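Local coordinates for metallo-beta-lactamase domain-containing protein 1 (Thermotoga maritima, PDB 1ZTC) that probably acts as a metal-dependent hydrolase of the metallo-beta-lactamase superfamily, possibly an endoribonuclease, and carries two nickel ions in this crystal, at residues A[90-104]-A[123-135]. Numbering follows the deposited sequence.
Sequences SVLFENATFYVHEVY and VISSWKNVVLLKG
Phe98 stacks face to face on the five-membered ring of Trp127, centroids 4.3 Å apart and planes tilted by 27°. A chi1 of -52° puts Trp127 CG beside the backbone N, and the second torsion turns the indole so that its other face rests on Ile124 CA and its edge reaches Ser90. There Trp127 NE1 donates to Ser90 OG at 2.9 Å, nearly straight at 172° and in the indole plane, which fixes the rotation of the ring; Ser90 OG is also bonded to Ile87 O. Tyr104 completes the aromatic cluster obliquely, its CE2 4.0 Å from Trp127 CZ3, while Leu132 CD2 meets the edge of the Tyr104 ring, 3.8 Å from Tyr104 CE1.

Strands 97-101 and 130-133 pair in parallel, from Phe98 N to Asn129 O (2.8 Å) through to Glu102 N, bonded to Leu133 O. On the face opposite Phe98, Tyr99 and Val131 run side by side, with Val131 CB 3.7 Å from Tyr99 CD2. The same Leu133 O that accepts from Glu102 N lies over the centre of the His101 ring. His101 ND1 accepts from Val103 N, and its NE2 donates weakly to Lys134 O. Just past the strand ends Glu102 OE2 takes Lys134 NZ on its syn side at 3.1 Å, a salt bridge.

The contact closes a beta-alpha-beta unit: strand 97-101, helix 114-125, then strand 130-133 at the sheet's edge within this chain. Strand 76-78 flanks strand 97-101 on its other side, helix 84-87 packs on Val123, and Leu157 of strand 157-163 touches His101 and Leu133.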
loop_
_atom_site.group_PDB
_atom_site.type_symbol
_atom_site.label_atom_id
_atom_site.label_comp_id
_atom_site.label_asym_id
_atom_site.label_seq_id
_atom_site.Cartn_x
_atom_site.Cartn_y
_atom_site.Cartn_z
ATOM N N SER A 90 -13.980 -7.425 -14.260
ATOM C CA SER A 90 -14.959 -8.071 -15.164
ATOM C C SER A 90 -15.938 -7.057 -15.767
ATOM O O SER A 90 -16.442 -7.254 -16.863
ATOM C CB SER A 90 -15.717 -9.152 -14.403
ATOM O OG SER A 90 -16.546 -8.620 -13.364
ATOM N N VAL A 91 -16.201 -5.958 -15.056
ATOM C CA VAL A 91 -17.067 -4.902 -15.547
ATOM C C VAL A 91 -16.568 -4.253 -16.847
ATOM O O VAL A 91 -17.342 -3.621 -17.573
ATOM C CB VAL A 91 -17.335 -3.806 -14.460
ATOM C CG1 VAL A 91 -17.911 -4.424 -13.209
ATOM C CG2 VAL A 91 -16.037 -2.995 -14.109
ATOM N N LEU A 92 -15.290 -4.427 -17.164
ATOM C CA LEU A 92 -14.717 -3.871 -18.398
ATOM C C LEU A 92 -15.038 -4.665 -19.662
ATOM O O LEU A 92 -14.948 -4.122 -20.751
ATOM C CB LEU A 92 -13.202 -3.762 -18.277
ATOM C CG LEU A 92 -12.694 -2.806 -17.195
ATOM C CD1 LEU A 92 -11.221 -3.018 -16.941
ATOM C CD2 LEU A 92 -12.999 -1.373 -17.580
ATOM N N PHE A 93 -15.396 -5.936 -19.520
ATOM C CA PHE A 93 -15.479 -6.833 -20.674
ATOM C C PHE A 93 -16.945 -7.116 -21.037
ATOM O O PHE A 93 -17.547 -8.079 -20.585
ATOM C CB PHE A 93 -14.670 -8.093 -20.410
ATOM C CG PHE A 93 -13.289 -7.804 -19.902
ATOM C CD1 PHE A 93 -12.377 -7.144 -20.704
ATOM C CD2 PHE A 93 -12.931 -8.110 -18.608
ATOM C CE1 PHE A 93 -11.119 -6.808 -20.218
ATOM C CE2 PHE A 93 -11.681 -7.793 -18.123
ATOM C CZ PHE A 93 -10.767 -7.148 -18.939
ATOM N N GLU A 94 -17.485 -6.268 -21.897
ATOM C CA GLU A 94 -18.906 -6.289 -22.237
ATOM C C GLU A 94 -19.265 -7.396 -23.215
ATOM O O GLU A 94 -20.447 -7.713 -23.385
ATOM C CB GLU A 94 -19.344 -4.981 -22.940
ATOM C CG GLU A 94 -18.694 -3.651 -22.490
ATOM C CD GLU A 94 -19.485 -2.885 -21.447
ATOM O OE1 GLU A 94 -20.711 -3.110 -21.313
ATOM O OE2 GLU A 94 -18.865 -2.035 -20.766
ATOM N N ASN A 95 -18.261 -7.926 -23.907
ATOM C CA ASN A 95 -18.479 -8.927 -24.967
ATOM C C ASN A 95 -18.067 -10.346 -24.572
ATOM O O ASN A 95 -18.117 -11.261 -25.382
ATOM C CB ASN A 95 -17.689 -8.541 -26.222
ATOM C CG ASN A 95 -18.195 -7.271 -26.875
ATOM O OD1 ASN A 95 -19.390 -6.980 -26.847
ATOM N ND2 ASN A 95 -17.281 -6.516 -27.497
ATOM N N ALA A 96 -17.675 -10.530 -23.327
ATOM C CA ALA A 96 -17.149 -11.787 -22.859
ATOM C C ALA A 96 -18.233 -12.712 -22.336
ATOM O O ALA A 96 -19.291 -12.282 -21.869
ATOM C CB ALA A 96 -16.128 -11.537 -21.768
ATOM N N THR A 97 -17.958 -14.001 -22.460
ATOM C CA THR A 97 -18.677 -15.017 -21.720
ATOM C C THR A 97 -17.901 -15.231 -20.435
ATOM O O THR A 97 -16.669 -15.334 -20.457
ATOM C CB THR A 97 -18.755 -16.306 -22.519
ATOM O OG1 THR A 97 -19.361 -16.006 -23.781
ATOM C CG2 THR A 97 -19.570 -17.376 -21.770
ATOM N N PHE A 98 -18.634 -15.294 -19.326
ATOM C CA PHE A 98 -18.070 -15.481 -18.012
ATOM C C PHE A 98 -18.244 -16.894 -17.529
ATOM O O PHE A 98 -19.301 -17.473 -17.723
ATOM C CB PHE A 98 -18.717 -14.494 -17.032
ATOM C CG PHE A 98 -18.430 -13.072 -17.377
ATOM C CD1 PHE A 98 -17.222 -12.502 -17.016
ATOM C CD2 PHE A 98 -19.339 -12.320 -18.118
ATOM C CE1 PHE A 98 -16.910 -11.200 -17.360
ATOM C CE2 PHE A 98 -19.032 -11.006 -18.473
ATOM C CZ PHE A 98 -17.807 -10.452 -18.089
ATOM N N TYR A 99 -17.204 -17.449 -16.888
ATOM C CA TYR A 99 -17.230 -18.851 -16.421
ATOM C C TYR A 99 -16.932 -18.872 -14.944
ATOM O O TYR A 99 -15.936 -18.291 -14.497
ATOM C CB TYR A 99 -16.183 -19.719 -17.133
ATOM C CG TYR A 99 -16.277 -19.753 -18.639
ATOM C CD1 TYR A 99 -15.968 -18.629 -19.385
ATOM C CD2 TYR A 99 -16.612 -20.922 -19.320
ATOM C CE1 TYR A 99 -16.017 -18.636 -20.748
ATOM C CE2 TYR A 99 -16.686 -20.938 -20.718
ATOM C CZ TYR A 99 -16.380 -19.778 -21.416
ATOM O OH TYR A 99 -16.419 -19.724 -22.785
ATOM N N VAL A 100 -17.773 -19.579 -14.207
ATOM C CA VAL A 100 -17.732 -19.578 -12.748
ATOM C C VAL A 100 -18.407 -20.860 -12.255
ATOM O O VAL A 100 -19.316 -21.367 -12.915
ATOM C CB VAL A 100 -18.463 -18.295 -12.163
ATOM C CG1 VAL A 100 -19.903 -18.275 -12.530
ATOM C CG2 VAL A 100 -18.311 -18.166 -10.665
ATOM N N HIS A 101 -17.959 -21.372 -11.109
ATOM C CA HIS A 101 -18.562 -22.564 -10.531
ATOM C C HIS A 101 -19.987 -22.286 -10.089
ATOM O O HIS A 101 -20.271 -21.266 -9.444
ATOM C CB HIS A 101 -17.739 -23.111 -9.347
ATOM C CG HIS A 101 -18.163 -24.489 -8.920
ATOM N ND1 HIS A 101 -19.317 -24.721 -8.205
ATOM C CD2 HIS A 101 -17.628 -25.709 -9.177
ATOM C CE1 HIS A 101 -19.461 -26.024 -8.015
ATOM N NE2 HIS A 101 -18.444 -26.643 -8.589
ATOM N N GLU A 102 -20.883 -23.216 -10.414
ATOM C CA GLU A 102 -22.320 -23.051 -10.201
ATOM C C GLU A 102 -22.735 -22.722 -8.762
ATOM O O GLU A 102 -23.732 -22.028 -8.539
ATOM C CB GLU A 102 -23.070 -24.313 -10.683
ATOM C CG GLU A 102 -22.613 -25.621 -10.018
ATOM C CD GLU A 102 -23.400 -26.835 -10.451
ATOM O OE1 GLU A 102 -24.306 -26.718 -11.309
ATOM O OE2 GLU A 102 -23.095 -27.921 -9.920
ATOM N N VAL A 103 -21.948 -23.158 -7.784
ATOM C CA VAL A 103 -22.339 -23.024 -6.392
ATOM C C VAL A 103 -22.205 -21.567 -5.879
ATOM O O VAL A 103 -22.655 -21.255 -4.791
ATOM C CB VAL A 103 -21.601 -24.116 -5.533
ATOM C CG1 VAL A 103 -20.198 -23.747 -5.263
ATOM C CG2 VAL A 103 -22.306 -24.397 -4.249
ATOM N N TYR A 104 -21.673 -20.666 -6.705
ATOM C CA TYR A 104 -21.652 -19.240 -6.366
ATOM C C TYR A 104 -23.071 -18.709 -6.207
ATOM O O TYR A 104 -23.320 -17.836 -5.383
ATOM C CB TYR A 104 -20.857 -18.414 -7.394
ATOM C CG TYR A 104 -21.664 -17.697 -8.451
ATOM C CD1 TYR A 104 -22.034 -18.336 -9.623
ATOM C CD2 TYR A 104 -22.062 -16.375 -8.269
ATOM C CE1 TYR A 104 -22.790 -17.680 -10.592
ATOM C CE2 TYR A 104 -22.814 -15.705 -9.242
ATOM C CZ TYR A 104 -23.171 -16.355 -10.400
ATOM O OH TYR A 104 -23.918 -15.694 -11.363
ATOM N N VAL A 123 -21.270 -5.856 -9.637
ATOM C CA VAL A 123 -20.315 -6.575 -10.489
ATOM C C VAL A 123 -20.951 -7.826 -11.082
ATOM O O VAL A 123 -20.962 -8.024 -12.285
ATOM C CB VAL A 123 -19.041 -6.989 -9.697
ATOM C CG1 VAL A 123 -18.131 -7.871 -10.556
ATOM C CG2 VAL A 123 -18.293 -5.767 -9.243
ATOM N N ILE A 124 -21.522 -8.652 -10.217
ATOM C CA ILE A 124 -22.120 -9.919 -10.624
ATOM C C ILE A 124 -23.245 -9.710 -11.620
ATOM O O ILE A 124 -23.347 -10.448 -12.579
ATOM C CB ILE A 124 -22.641 -10.699 -9.414
ATOM C CG1 ILE A 124 -21.470 -11.217 -8.586
ATOM C CG2 ILE A 124 -23.595 -11.854 -9.823
ATOM C CD1 ILE A 124 -21.841 -11.588 -7.167
ATOM N N SER A 125 -24.058 -8.668 -11.409
ATOM C CA SER A 125 -25.135 -8.322 -12.333
ATOM C C SER A 125 -24.678 -7.915 -13.719
ATOM O O SER A 125 -25.472 -7.931 -14.640
ATOM C CB SER A 125 -25.953 -7.157 -11.772
ATOM O OG SER A 125 -26.686 -7.624 -10.670
ATOM N N SER A 126 -23.431 -7.493 -13.855
ATOM C CA SER A 126 -22.922 -7.063 -15.133
ATOM C C SER A 126 -22.621 -8.234 -16.063
ATOM O O SER A 126 -22.441 -8.025 -17.259
ATOM C CB SER A 126 -21.660 -6.199 -14.931
ATOM O OG SER A 126 -20.491 -6.976 -14.651
ATOM N N TRP A 127 -22.563 -9.456 -15.526
ATOM C CA TRP A 127 -22.244 -10.635 -16.341
ATOM C C TRP A 127 -23.487 -11.079 -17.088
ATOM O O TRP A 127 -24.356 -11.731 -16.509
ATOM C CB TRP A 127 -21.758 -11.794 -15.490
ATOM C CG TRP A 127 -20.641 -11.438 -14.560
ATOM C CD1 TRP A 127 -19.763 -10.397 -14.683
ATOM C CD2 TRP A 127 -20.289 -12.128 -13.368
ATOM N NE1 TRP A 127 -18.869 -10.395 -13.625
ATOM C CE2 TRP A 127 -19.176 -11.447 -12.799
ATOM C CE3 TRP A 127 -20.809 -13.252 -12.710
ATOM C CZ2 TRP A 127 -18.590 -11.848 -11.593
ATOM C CZ3 TRP A 127 -20.217 -13.662 -11.519
ATOM C CH2 TRP A 127 -19.115 -12.964 -10.977
ATOM N N LYS A 128 -23.570 -10.744 -18.368
ATOM C CA LYS A 128 -24.786 -11.050 -19.131
ATOM C C LYS A 128 -24.786 -12.487 -19.678
ATOM O O LYS A 128 -25.813 -13.111 -19.720
ATOM C CB LYS A 128 -25.012 -10.012 -20.238
ATOM C CG LYS A 128 -25.090 -8.539 -19.742
ATOM C CD LYS A 128 -26.159 -8.314 -18.633
ATOM C CE LYS A 128 -25.996 -6.937 -17.951
ATOM N NZ LYS A 128 -26.872 -6.733 -16.742
ATOM N N ASN A 129 -23.630 -13.017 -20.056
ATOM C CA ASN A 129 -23.544 -14.396 -20.512
ATOM C C ASN A 129 -22.600 -15.143 -19.608
ATOM O O ASN A 129 -21.390 -14.820 -19.525
ATOM C CB ASN A 129 -23.066 -14.465 -21.950
ATOM C CG ASN A 129 -24.006 -13.755 -22.891
ATOM O OD1 ASN A 129 -23.731 -12.640 -23.326
ATOM N ND2 ASN A 129 -25.146 -14.377 -23.173
ATOM N N VAL A 130 -23.156 -16.142 -18.935
ATOM C CA VAL A 130 -22.459 -16.894 -17.912
ATOM C C VAL A 130 -22.543 -18.390 -18.185
ATOM O O VAL A 130 -23.622 -18.918 -18.449
ATOM C CB VAL A 130 -23.063 -16.588 -16.525
ATOM C CG1 VAL A 130 -22.332 -17.354 -15.448
ATOM C CG2 VAL A 130 -23.013 -15.070 -16.239
ATOM N N VAL A 131 -21.403 -19.063 -18.129
ATOM C CA VAL A 131 -21.353 -20.516 -18.178
ATOM C C VAL A 131 -21.065 -21.018 -16.777
ATOM O O VAL A 131 -20.082 -20.611 -16.164
ATOM C CB VAL A 131 -20.266 -20.994 -19.147
ATOM C CG1 VAL A 131 -20.045 -22.521 -19.031
ATOM C CG2 VAL A 131 -20.694 -20.637 -20.568
ATOM N N LEU A 132 -21.948 -21.882 -16.266
ATOM C CA LEU A 132 -21.784 -22.442 -14.927
ATOM C C LEU A 132 -20.977 -23.724 -14.992
ATOM O O LEU A 132 -21.309 -24.623 -15.743
ATOM C CB LEU A 132 -23.160 -22.687 -14.279
ATOM C CG LEU A 132 -24.010 -21.412 -14.185
ATOM C CD1 LEU A 132 -25.396 -21.772 -13.698
ATOM C CD2 LEU A 132 -23.403 -20.346 -13.298
ATOM N N LEU A 133 -19.896 -23.789 -14.226
ATOM C CA LEU A 133 -19.014 -24.951 -14.201
ATOM C C LEU A 133 -19.256 -25.800 -12.950
ATOM O O LEU A 133 -19.810 -25.312 -11.930
ATOM C CB LEU A 133 -17.556 -24.493 -14.239
ATOM C CG LEU A 133 -17.157 -23.676 -15.472
ATOM C CD1 LEU A 133 -15.748 -23.132 -15.312
ATOM C CD2 LEU A 133 -17.304 -24.522 -16.769
ATOM N N LYS A 134 -18.894 -27.082 -13.049
ATOM C CA LYS A 134 -19.002 -28.025 -11.926
ATOM C C LYS A 134 -17.635 -28.518 -11.439
ATOM O O LYS A 134 -17.515 -29.004 -10.313
ATOM C CB LYS A 134 -19.824 -29.222 -12.350
ATOM C CG LYS A 134 -21.230 -28.865 -12.783
ATOM C CD LYS A 134 -22.084 -30.139 -12.965
ATOM C CE LYS A 134 -23.605 -29.860 -13.156
ATOM N NZ LYS A 134 -24.415 -29.969 -11.883
ATOM N N GLY A 135 -16.611 -28.384 -12.286
ATOM C CA GLY A 135 -15.333 -29.043 -12.068
ATOM C C GLY A 135 -15.178 -30.249 -13.000
ATOM O O GLY A 135 -16.147 -30.884 -13.359
HETATM O O HOH W 1 -19.217 -7.487 -16.941
HETATM O O HOH W 2 -19.938 -7.712 -19.205
HETATM O O HOH W 3 -21.496 -11.382 -20.965
HETATM O O HOH W 4 -23.270 -26.703 -14.431
#